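Local coordinates for fucolectin-related protein (Streptococcus pneumoniae, PDB 2WMF) that probably hydrolyses glycosidic bonds in host blood-group carbohydrate antigens, acting as the catalytic module of a family 98 glycoside hydrolase, at residues T222-S227 / Y371-V376; G228-G233 / P326-V331. All coordinates share one frame; numbering follows the deposited sequence.

Contact 1 (T222-S227 / Y371-V376); sequences TDSIVS and YHILPV
Ser224 meets the loop 371-376 with every atom of its side chain, and it shows how a short polar residue can fasten a helix to an irregular chain. At its root CB lies 3.0 Å from Leu374 O and 3.6 Å from Val376 CG2. From there OG turns anti to the carbonyl carbon (chi1 -71°), which carries it away from Val376 and on to the carbonyl of Leu374. The hydroxyl donates to that oxygen, Ser224 OG to Leu374 O measuring 2.6 Å, and lies in the carbonyl plane with a C=O...OG angle of 156°. Tyr353, through its own OH, is a second hydrogen-bonding partner of this OG, so the buried hydroxyl is gripped from beyond the two segments as well.

The backbone of Ser224 adds another tie: Val376 N donates to Ser224 O at 3.1 Å, nearly straight at the hydrogen but arriving from above the carbonyl plane. Helix 219-231 stands between the sixth and seventh strands of a (beta/alpha)8 barrel, and here one flank of the helix receives the loop that leads into strand 376-377. Val376 also packs on Ile225, the residue after Ser224, with Val376 CG1 3.7 Å from Ile225 CG1 and the two side chains lying alongside, their branches running together. One water donates to both Ile225 O and Val376 O, bridging the two backbones.

On the other flank of Ser224, Ile373 CG2 rests 3.7 Å from Ser224 CA and equally near the OG of Ser227, while Ile373 CD1 reaches CB of Asp223. The Ser227 hydroxyl is turned back on its own helix, donating to Asp223 O from the opposite face to Ser227 N. Asp223 OD2 is hydrogen-bonded to Tyr366 OH.

Contact 2 (G228-G233 / P326-V331); sequences GFWLSG and PSKEEV
Trp230 brings the CZ2-CH2 side of its six-membered ring to the first turn of helix 328-334, where Lys328 and Val331 receive it differently. CZ2 of Trp230 comes within 3.5 Å of Lys328 CA, close to the backbone itself. Lys328 CG stands above one face of the indole, displaced toward the rim, as the two side chains run antiparallel. Val331 instead meets the edge: its CG2 lies in the ring plane, 4.0 Å from Trp230 CZ3. The other methyl of Val331 turns to Leu231, with CG1 3.7 Å from Leu231 CD2 and the side chains set roughly perpendicular.

Beyond the indole Lys328 stays extended all the way (chi1 -173° and the later torsions likewise near 180°), which brings its CE to 3.5 Å from Leu231 O. A water completes the reach, donating to Leu231 O and accepting from Lys328 NZ.

Both partners are helix ends. On one side the barrel helix 219-231 finishes in a Schellman motif, in which Gly233, with positive phi, sends its N back to Trp230 O. Separately, Ser232 N and OG both donate to Gly228 O, from opposite faces of its plane. On the other side a capping box starts the helix. Ser327 OG accepts from Glu330 N at 3.1 Å, and Ser327 N donates in return to Glu330 OE2 at 2.9 Å, from above the carboxylate plane. This cap probably helps to hold the turn that carries Lys328 and Val331. Beyond the two segments, the ring of Trp238, on strand 237-243 of the barrel, also meets the indole, with the planes at about 50°.

Contacts 1 and 2 occupy successive turns of the same barrel helix, 219-231, and their centres are 10 Å apart. They touch directly where Pro375 CG packs 3.6 Å from Leu231 CD1, so the loop of contact 1 runs against the helix end used in contact 2. Trp238, from the neighbouring strand 237-243, also serves both: its side chain touches Ser227 and Ile373 of contact 1 and Trp230 of contact 2. Contact 1 is fully buried, its centre about 14 Å from that of the chain; contact 2, about 17 Å out, includes the exposed Lys328. Each joins the barrel helix to chain that follows the barrel strands, at or within the family 98 C-terminal region.

Contact 1 (T222-S227 / Y371-V376)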
ATOM      1  N   THR A 222      -7.463   3.391  10.220  1.00  6.58           N
ATOM      2  CA  THR A 222      -8.036   2.995   8.953  1.00  6.78           C
ATOM      3  C   THR A 222      -7.552   1.580   8.613  1.00  6.07           C
ATOM      4  O   THR A 222      -8.339   0.739   8.165  1.00  7.39           O
ATOM      5  CB  THR A 222      -7.755   4.000   7.801  1.00  7.14           C
ATOM      6  OG1 THR A 222      -8.360   5.277   8.104  1.00  7.54           O
ATOM      7  CG2 THR A 222      -8.304   3.497   6.419  1.00  8.36           C
ATOM      8  N   ASP A 223      -6.263   1.335   8.776  1.00  6.69           N
ATOM      9  CA  ASP A 223      -5.717  -0.018   8.594  1.00  5.93           C
ATOM     10  C   ASP A 223      -6.458  -1.029   9.475  1.00  6.36           C
ATOM     11  O   ASP A 223      -6.728  -2.167   9.037  1.00  7.14           O
ATOM     12  CB  ASP A 223      -4.247  -0.073   8.900  1.00  6.07           C
ATOM     13  CG  ASP A 223      -3.352   0.445   7.764  1.00  7.61           C
ATOM     14  OD1 ASP A 223      -3.837   0.694   6.662  1.00  8.03           O
ATOM     15  OD2 ASP A 223      -2.111   0.543   7.990  1.00  9.10           O
ATOM     16  N   SER A 224      -6.733  -0.664  10.721  1.00  6.43           N
ATOM     17  CA  SER A 224      -7.380  -1.574  11.685  1.00  6.94           C
ATOM     18  C   SER A 224      -8.806  -1.916  11.241  1.00  6.64           C
ATOM     19  O   SER A 224      -9.274  -3.086  11.335  1.00  7.23           O
ATOM     20  CB  SER A 224      -7.398  -0.982  13.098  1.00  6.90           C
ATOM     21  OG  SER A 224      -6.096  -0.967  13.660  1.00  8.16           O
ATOM     22  N   ILE A 225      -9.553  -0.902  10.829  1.00  7.39           N
ATOM     23  CA  ILE A 225     -10.958  -1.070  10.463  1.00  7.71           C
ATOM     24  C   ILE A 225     -11.089  -1.802   9.130  1.00  7.84           C
ATOM     25  O   ILE A 225     -11.921  -2.700   8.971  1.00  7.97           O
ATOM     26  CB  ILE A 225     -11.674   0.321  10.370  1.00  8.06           C
ATOM     27  CG1 ILE A 225     -11.813   0.935  11.744  1.00  9.19           C
ATOM     28  CG2 ILE A 225     -13.049   0.204   9.716  1.00 10.06           C
ATOM     29  CD1 ILE A 225     -12.306   2.417  11.693  1.00 12.40           C
ATOM     30  N   VAL A 226     -10.296  -1.390   8.151  1.00  6.58           N
ATOM     31  CA  VAL A 226     -10.399  -1.984   6.808  1.00  7.17           C
ATOM     32  C   VAL A 226      -9.953  -3.458   6.856  1.00  7.22           C
ATOM     33  O   VAL A 226     -10.650  -4.344   6.318  1.00  7.99           O
ATOM     34  CB  VAL A 226      -9.719  -1.144   5.730  1.00  6.24           C
ATOM     35  CG1 VAL A 226      -9.648  -1.896   4.364  1.00  9.50           C
ATOM     36  CG2 VAL A 226     -10.418   0.272   5.603  1.00  8.04           C
ATOM     37  N   SER A 227      -8.809  -3.733   7.468  1.00  7.48           N
ATOM     38  CA  SER A 227      -8.396  -5.127   7.605  1.00  7.43           C
ATOM     39  C   SER A 227      -9.410  -5.872   8.519  1.00  6.82           C
ATOM     40  O   SER A 227      -9.723  -7.067   8.308  1.00  8.83           O
ATOM     41  CB  SER A 227      -6.950  -5.253   8.086  1.00  7.64           C
ATOM     42  OG  SER A 227      -6.777  -4.989   9.450  1.00  8.07           O
ATOM     43  N   TYR A 371       2.420  -5.767  17.961  1.00  7.65           N
ATOM     44  CA  TYR A 371       0.979  -6.052  18.041  1.00  8.09           C
ATOM     45  C   TYR A 371       0.394  -6.294  16.637  1.00  8.04           C
ATOM     46  O   TYR A 371      -0.807  -6.464  16.503  1.00  8.43           O
ATOM     47  CB  TYR A 371       0.239  -4.869  18.706  1.00  8.21           C
ATOM     48  CG  TYR A 371       0.984  -4.276  19.892  1.00  8.86           C
ATOM     49  CD1 TYR A 371       0.847  -4.812  21.175  1.00 10.26           C
ATOM     50  CD2 TYR A 371       1.868  -3.210  19.721  1.00  8.92           C
ATOM     51  CE1 TYR A 371       1.571  -4.312  22.260  1.00  9.65           C
ATOM     52  CE2 TYR A 371       2.607  -2.696  20.815  1.00  8.66           C
ATOM     53  CZ  TYR A 371       2.447  -3.240  22.061  1.00  8.88           C
ATOM     54  OH  TYR A 371       3.170  -2.672  23.097  1.00 10.77           O
ATOM     55  N   HIS A 372       1.241  -6.298  15.609  1.00  8.59           N
ATOM     56  CA  HIS A 372       0.787  -6.305  14.226  1.00  8.74           C
ATOM     57  C   HIS A 372      -0.134  -5.095  14.019  1.00  8.63           C
ATOM     58  O   HIS A 372      -0.041  -4.139  14.770  1.00  9.53           O
ATOM     59  CB  HIS A 372       0.067  -7.631  13.901  1.00 10.48           C
ATOM     60  CG  HIS A 372       0.806  -8.837  14.391  1.00  8.90           C
ATOM     61  ND1 HIS A 372       1.921  -9.321  13.745  1.00  9.25           N
ATOM     62  CD2 HIS A 372       0.610  -9.633  15.472  1.00 10.09           C
ATOM     63  CE1 HIS A 372       2.408 -10.348  14.429  1.00 10.12           C
ATOM     64  NE2 HIS A 372       1.620 -10.576  15.470  1.00  9.48           N
ATOM     65  N   ILE A 373      -1.000  -5.148  13.024  1.00  8.34           N
ATOM     66  CA  ILE A 373      -2.188  -4.256  12.986  1.00  7.82           C
ATOM     67  C   ILE A 373      -3.228  -4.858  13.961  1.00  7.56           C
ATOM     68  O   ILE A 373      -3.647  -6.029  13.811  1.00  8.10           O
ATOM     69  CB  ILE A 373      -2.804  -4.153  11.576  1.00  7.18           C
ATOM     70  CG1 ILE A 373      -1.886  -3.324  10.660  1.00  6.43           C
ATOM     71  CG2 ILE A 373      -4.194  -3.542  11.629  1.00  7.65           C
ATOM     72  CD1 ILE A 373      -2.181  -3.513   9.153  1.00  8.55           C
ATOM     73  N   LEU A 374      -3.612  -4.104  14.987  1.00  7.70           N
ATOM     74  CA  LEU A 374      -4.658  -4.548  15.926  1.00  7.95           C
ATOM     75  C   LEU A 374      -6.033  -4.405  15.212  1.00  8.17           C
ATOM     76  O   LEU A 374      -6.392  -3.313  14.771  1.00  8.81           O
ATOM     77  CB  LEU A 374      -4.624  -3.703  17.194  1.00  8.48           C
ATOM     78  CG  LEU A 374      -3.650  -4.111  18.276  1.00 13.77           C
ATOM     79  CD1 LEU A 374      -3.513  -3.024  19.351  1.00 15.21           C
ATOM     80  CD2 LEU A 374      -4.161  -5.438  18.927  1.00 15.04           C
ATOM     81  N   PRO A 375      -6.757  -5.509  14.983  1.00  7.91           N
ATOM     82  CA  PRO A 375      -8.054  -5.378  14.300  1.00  7.61           C
ATOM     83  C   PRO A 375      -9.084  -4.569  15.093  1.00  8.31           C
ATOM     84  O   PRO A 375      -9.205  -4.724  16.340  1.00  8.86           O
ATOM     85  CB  PRO A 375      -8.518  -6.844  14.154  1.00  8.19           C
ATOM     86  CG  PRO A 375      -7.266  -7.666  14.266  1.00  8.62           C
ATOM     87  CD  PRO A 375      -6.464  -6.923  15.301  1.00  8.12           C
ATOM     88  N   VAL A 376      -9.796  -3.700  14.372  1.00  7.49           N
ATOM     89  CA  VAL A 376     -10.989  -3.063  14.872  1.00  7.35           C
ATOM     90  C   VAL A 376     -12.167  -3.718  14.187  1.00  7.66           C
ATOM     91  O   VAL A 376     -12.201  -3.795  12.953  1.00  8.47           O
ATOM     92  CB  VAL A 376     -10.991  -1.518  14.651  1.00  7.46           C
ATOM     93  CG1 VAL A 376     -12.409  -0.945  14.878  1.00  8.13           C
ATOM     94  CG2 VAL A 376     -10.025  -0.864  15.581  1.00  7.77           C
TER
HETATM   95  O   HOH W   1     -13.910  -3.441  10.882  1.00  9.57           O

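Contact 2 (G228-G233 / P326-V331)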
ATOM      1  N   GLY A 228     -10.008  -5.183   9.471  1.00  7.38           N
ATOM      2  CA  GLY A 228     -11.056  -5.765  10.327  1.00  7.28           C
ATOM      3  C   GLY A 228     -12.282  -6.217   9.519  1.00  6.53           C
ATOM      4  O   GLY A 228     -12.877  -7.267   9.816  1.00  7.25           O
ATOM      5  N   PHE A 229     -12.655  -5.461   8.489  1.00  6.81           N
ATOM      6  CA  PHE A 229     -13.770  -5.871   7.574  1.00  7.27           C
ATOM      7  C   PHE A 229     -13.464  -7.215   6.894  1.00  7.98           C
ATOM      8  O   PHE A 229     -14.325  -8.083   6.778  1.00  7.77           O
ATOM      9  CB  PHE A 229     -14.005  -4.824   6.480  1.00  7.22           C
ATOM     10  CG  PHE A 229     -14.591  -3.492   6.950  1.00  7.20           C
ATOM     11  CD1 PHE A 229     -15.494  -3.400   7.988  1.00  7.76           C
ATOM     12  CD2 PHE A 229     -14.256  -2.345   6.260  1.00  7.04           C
ATOM     13  CE1 PHE A 229     -16.047  -2.175   8.314  1.00  8.90           C
ATOM     14  CE2 PHE A 229     -14.788  -1.141   6.583  1.00  8.71           C
ATOM     15  CZ  PHE A 229     -15.661  -1.030   7.608  1.00  9.22           C
ATOM     16  N   TRP A 230     -12.232  -7.373   6.456  1.00  7.25           N
ATOM     17  CA  TRP A 230     -11.751  -8.599   5.800  1.00  8.15           C
ATOM     18  C   TRP A 230     -11.823  -9.741   6.819  1.00  8.55           C
ATOM     19  O   TRP A 230     -12.350 -10.805   6.526  1.00  9.12           O
ATOM     20  CB  TRP A 230     -10.317  -8.371   5.318  1.00  8.73           C
ATOM     21  CG  TRP A 230      -9.601  -9.577   4.818  1.00  7.22           C
ATOM     22  CD1 TRP A 230      -9.964 -10.385   3.756  1.00  8.69           C
ATOM     23  CD2 TRP A 230      -8.396 -10.125   5.356  1.00  7.50           C
ATOM     24  NE1 TRP A 230      -9.032 -11.414   3.626  1.00  8.95           N
ATOM     25  CE2 TRP A 230      -8.052 -11.236   4.579  1.00  8.25           C
ATOM     26  CE3 TRP A 230      -7.532  -9.729   6.397  1.00  9.58           C
ATOM     27  CZ2 TRP A 230      -6.894 -11.974   4.825  1.00  9.36           C
ATOM     28  CZ3 TRP A 230      -6.402 -10.480   6.645  1.00  9.41           C
ATOM     29  CH2 TRP A 230      -6.086 -11.573   5.858  1.00  8.50           C
ATOM     30  N   LEU A 231     -11.294  -9.513   8.026  1.00  8.61           N
ATOM     31  CA  LEU A 231     -11.290 -10.549   9.077  1.00  8.02           C
ATOM     32  C   LEU A 231     -12.718 -10.932   9.492  1.00  8.09           C
ATOM     33  O   LEU A 231     -12.966 -12.057   9.964  1.00  9.93           O
ATOM     34  CB  LEU A 231     -10.495 -10.055  10.283  1.00  8.37           C
ATOM     35  CG  LEU A 231      -8.987  -9.982  10.058  1.00  8.97           C
ATOM     36  CD1 LEU A 231      -8.171  -9.167  11.125  1.00  9.33           C
ATOM     37  CD2 LEU A 231      -8.401 -11.406   9.906  1.00 11.16           C
ATOM     38  N   SER A 232     -13.657  -9.986   9.354  1.00  8.93           N
ATOM     39  CA  SER A 232     -15.062 -10.187   9.705  1.00  8.71           C
ATOM     40  C   SER A 232     -15.909 -10.848   8.607  1.00  9.49           C
ATOM     41  O   SER A 232     -17.112 -11.056   8.801  1.00 10.23           O
ATOM     42  CB  SER A 232     -15.695  -8.834  10.075  1.00  9.12           C
ATOM     43  OG  SER A 232     -15.070  -8.209  11.198  1.00  9.15           O
ATOM     44  N   GLY A 233     -15.286 -11.115   7.461  1.00  8.82           N
ATOM     45  CA  GLY A 233     -15.961 -11.770   6.339  1.00  8.73           C
ATOM     46  C   GLY A 233     -16.786 -10.864   5.464  1.00  9.62           C
ATOM     47  O   GLY A 233     -17.610 -11.346   4.666  1.00 11.09           O
ATOM     48  N   PRO A 326       0.309 -13.231   4.728  1.00  9.06           N
ATOM     49  CA  PRO A 326      -0.434 -14.016   5.705  1.00  9.32           C
ATOM     50  C   PRO A 326      -1.872 -14.221   5.282  1.00  9.26           C
ATOM     51  O   PRO A 326      -2.541 -13.279   4.885  1.00  9.62           O
ATOM     52  CB  PRO A 326      -0.365 -13.184   6.984  1.00 10.23           C
ATOM     53  CG  PRO A 326       0.819 -12.252   6.781  1.00 12.23           C
ATOM     54  CD  PRO A 326       0.964 -12.048   5.323  1.00  9.47           C
ATOM     55  N   SER A 327      -2.341 -15.460   5.347  1.00  9.27           N
ATOM     56  CA  SER A 327      -3.717 -15.769   5.068  1.00  9.57           C
ATOM     57  C   SER A 327      -4.685 -15.278   6.138  1.00  9.13           C
ATOM     58  O   SER A 327      -4.262 -14.903   7.234  1.00  8.02           O
ATOM     59  CB  SER A 327      -3.832 -17.303   4.958  1.00  9.82           C
ATOM     60  OG  SER A 327      -3.608 -17.883   6.228  1.00 10.10           O
ATOM     61  N   LYS A 328      -5.986 -15.278   5.847  1.00  9.99           N
ATOM     62  CA  LYS A 328      -6.934 -14.862   6.865  1.00 10.37           C
ATOM     63  C   LYS A 328      -6.753 -15.665   8.170  1.00  9.65           C
ATOM     64  O   LYS A 328      -6.729 -15.119   9.253  1.00  9.20           O
ATOM     65  CB  LYS A 328      -8.369 -14.997   6.334  1.00 11.09           C
ATOM     66  CG  LYS A 328      -9.460 -14.453   7.226  1.00 12.31           C
ATOM     67  CD  LYS A 328     -10.843 -14.826   6.670  1.00 13.91           C
ATOM     68  CE  LYS A 328     -11.975 -14.446   7.556  1.00 16.38           C
ATOM     69  NZ  LYS A 328     -13.280 -15.005   6.994  1.00 17.05           N
ATOM     70  N   GLU A 329      -6.603 -16.977   8.044  1.00  9.97           N
ATOM     71  CA  GLU A 329      -6.481 -17.821   9.229  1.00 10.66           C
ATOM     72  C   GLU A 329      -5.160 -17.565   9.990  1.00  9.89           C
ATOM     73  O   GLU A 329      -5.135 -17.584  11.214  1.00  9.63           O
ATOM     74  CB  GLU A 329      -6.695 -19.306   8.871  1.00 11.31           C
ATOM     75  CG  GLU A 329      -5.698 -19.881   7.926  1.00 12.30           C
ATOM     76  CD  GLU A 329      -6.067 -19.773   6.439  1.00 14.59           C
ATOM     77  OE1 GLU A 329      -6.888 -18.943   6.020  1.00 14.10           O
ATOM     78  OE2 GLU A 329      -5.479 -20.533   5.648  1.00 15.35           O
ATOM     79  N   GLU A 330      -4.098 -17.246   9.253  1.00  9.23           N
ATOM     80  CA  GLU A 330      -2.818 -16.867   9.913  1.00 10.49           C
ATOM     81  C   GLU A 330      -2.983 -15.549  10.724  1.00 10.06           C
ATOM     82  O   GLU A 330      -2.468 -15.425  11.840  1.00  9.86           O
ATOM     83  CB  GLU A 330      -1.684 -16.721   8.909  1.00 10.59           C
ATOM     84  CG  GLU A 330      -1.133 -18.024   8.330  1.00 13.76           C
ATOM     85  CD  GLU A 330      -0.144 -17.694   7.211  1.00 16.98           C
ATOM     86  OE1 GLU A 330       0.985 -17.416   7.644  1.00 25.78           O
ATOM     87  OE2 GLU A 330      -0.505 -17.617   5.980  1.00 20.28           O
ATOM     88  N   VAL A 331      -3.672 -14.580  10.128  1.00  9.67           N
ATOM     89  CA  VAL A 331      -3.958 -13.332  10.833  1.00 10.14           C
ATOM     90  C   VAL A 331      -4.860 -13.575  12.030  1.00 10.50           C
ATOM     91  O   VAL A 331      -4.541 -13.132  13.136  1.00 11.33           O
ATOM     92  CB  VAL A 331      -4.458 -12.252   9.887  1.00 10.08           C
ATOM     93  CG1 VAL A 331      -4.756 -10.942  10.635  1.00  9.49           C
ATOM     94  CG2 VAL A 331      -3.419 -11.996   8.800  1.00  9.64           C
TER
HETATM   95  O   HOH W   2     -14.483 -14.147   9.314  1.00 18.84           O